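Local structure of putative nudix hydrolase family member (Chromobacterium violaceum, 3F13) at residues N82-Y87 with R121-R126. The protein is a putative Nudix hydrolase, a family that generally uses magnesium and cleaves nucleoside diphosphates linked to another moiety. Sequence-based numbering, arbitrary orientation.
Sequences NAHKVY and RAILRR
I123 of helix 118-132 meets V86 and H84 of strand 82-90, packing a helix on one face of the mixed sheet in the alpha-beta-alpha sandwich of the Nudix fold. Helix 52-64 lies against the other face, where Y87 and K85 touch it. The strand alternates accordingly: H84 and V86 turn to helix 118-132, K85 and Y87 turn from it.

The tight part is aliphatic. I123 CG2 sits 3.8 Å from V86 CG1 and 4.1 Å from V86 CG2, so one methyl meets both branches of the valine. The two side chains pass each other in opposite directions. In the closer pair, V86 CG1 (chi1 -180°) and I123 CG2 are each the branch anti to their own backbone N, and this brings the two methyls together. Both residues are buried. F75 and I22 also touch V86, while L41 and H77 touch I123. The backbones stay apart, with 8.0 Å between V86 CA and I123 CA, and no hydrogen bond crosses between the two segments.

The looser part lies at H84, which is partly exposed. I123 CD1 reaches over one face of the imidazole, displaced toward the rim. ND1 of that ring is hydrogen-bonded to T20 OG1 on strand 16-25. On the outer side of the helix, R125 is exposed and forms a salt bridge with D111. The contact thus runs from a close methyl pairing to a lighter touch, in which I123 CD1 comes no nearer to H84 ND1 than 4.3 Å.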
# COMPACT_ATOMS: atom_id res chain seq x y z
N ASN B 82 5.92 21.78 5.32
CA ASN B 82 5.67 20.50 4.67
C ASN B 82 4.24 20.01 4.83
O ASN B 82 3.57 20.26 5.85
CB ASN B 82 6.65 19.48 5.24
CG ASN B 82 8.09 19.82 4.87
OD1 ASN B 82 8.39 20.12 3.71
ND2 ASN B 82 8.96 19.85 5.85
N ALA B 83 3.74 19.33 3.80
CA ALA B 83 2.45 18.65 3.90
C ALA B 83 2.66 17.13 3.88
O ALA B 83 2.97 16.59 2.83
CB ALA B 83 1.50 19.08 2.78
N HIS B 84 2.48 16.45 5.02
CA HIS B 84 2.78 15.03 5.06
C HIS B 84 1.53 14.24 4.76
O HIS B 84 0.44 14.62 5.21
CB HIS B 84 3.21 14.59 6.48
CG HIS B 84 4.51 15.17 6.94
ND1 HIS B 84 5.67 14.44 7.02
CD2 HIS B 84 4.82 16.42 7.35
CE1 HIS B 84 6.65 15.21 7.48
NE2 HIS B 84 6.15 16.41 7.70
N LYS B 85 1.65 13.17 3.99
CA LYS B 85 0.67 12.06 4.14
C LYS B 85 1.31 10.99 4.99
O LYS B 85 2.47 10.60 4.78
CB LYS B 85 0.22 11.48 2.81
CG LYS B 85 -0.83 12.36 2.10
CD LYS B 85 -1.33 11.75 0.83
CE LYS B 85 -2.39 12.67 0.24
NZ LYS B 85 -3.56 12.87 1.15
N VAL B 86 0.54 10.46 5.95
CA VAL B 86 1.07 9.48 6.88
C VAL B 86 0.45 8.12 6.61
O VAL B 86 -0.77 8.05 6.50
CB VAL B 86 0.72 9.92 8.33
CG1 VAL B 86 1.27 8.91 9.38
CG2 VAL B 86 1.31 11.31 8.58
N TYR B 87 1.27 7.06 6.54
CA TYR B 87 0.80 5.70 6.19
C TYR B 87 1.32 4.65 7.16
O TYR B 87 2.52 4.67 7.52
CB TYR B 87 1.35 5.25 4.83
CG TYR B 87 1.15 6.24 3.70
CD1 TYR B 87 0.11 6.05 2.77
CD2 TYR B 87 1.97 7.36 3.55
CE1 TYR B 87 -0.10 6.92 1.73
CE2 TYR B 87 1.77 8.25 2.46
CZ TYR B 87 0.70 8.03 1.59
OH TYR B 87 0.48 8.89 0.50
N ARG B 121 6.99 13.40 16.76
CA ARG B 121 6.19 13.11 17.96
C ARG B 121 4.71 13.43 17.79
O ARG B 121 3.86 12.66 18.25
CB ARG B 121 6.71 13.88 19.20
CG ARG B 121 6.18 13.29 20.49
CD ARG B 121 6.74 14.01 21.76
NE ARG B 121 8.19 13.80 21.91
CZ ARG B 121 8.75 12.87 22.67
NH1 ARG B 121 8.00 12.01 23.35
NH2 ARG B 121 10.08 12.78 22.74
N ALA B 122 4.41 14.54 17.12
CA ALA B 122 3.03 14.97 16.89
C ALA B 122 2.30 13.89 16.11
O ALA B 122 1.14 13.54 16.39
CB ALA B 122 3.01 16.24 16.08
N ILE B 123 2.99 13.36 15.10
CA ILE B 123 2.33 12.37 14.25
C ILE B 123 2.05 11.08 15.05
O ILE B 123 1.00 10.44 14.91
CB ILE B 123 3.21 12.09 12.99
CG1 ILE B 123 3.13 13.29 12.02
CG2 ILE B 123 2.82 10.75 12.35
CD1 ILE B 123 4.28 13.36 10.96
N LEU B 124 2.99 10.67 15.89
CA LEU B 124 2.80 9.46 16.69
C LEU B 124 1.67 9.61 17.69
O LEU B 124 0.99 8.62 18.01
CB LEU B 124 4.09 9.07 17.41
CG LEU B 124 5.13 8.43 16.50
CD1 LEU B 124 6.40 8.18 17.31
CD2 LEU B 124 4.54 7.16 15.88
N ARG B 125 1.46 10.83 18.20
CA ARG B 125 0.33 11.03 19.11
C ARG B 125 -1.01 10.78 18.39
O ARG B 125 -1.92 10.15 18.93
CB ARG B 125 0.34 12.44 19.71
CG ARG B 125 1.40 12.60 20.74
CD ARG B 125 0.98 13.60 21.86
NE ARG B 125 1.82 13.32 23.01
CZ ARG B 125 2.93 13.98 23.26
NH1 ARG B 125 3.69 13.65 24.30
NH2 ARG B 125 3.28 14.98 22.46
N ARG B 126 -1.14 11.31 17.18
CA ARG B 126 -2.36 11.19 16.41
C ARG B 126 -2.58 9.74 16.02
O ARG B 126 -3.69 9.24 16.05
CB ARG B 126 -2.27 12.05 15.16
CG ARG B 126 -3.58 12.19 14.43
CD ARG B 126 -3.61 13.60 13.79
NE ARG B 126 -4.55 13.67 12.67
CZ ARG B 126 -4.40 14.49 11.64
NH1 ARG B 126 -5.29 14.48 10.67
NH2 ARG B 126 -3.33 15.28 11.56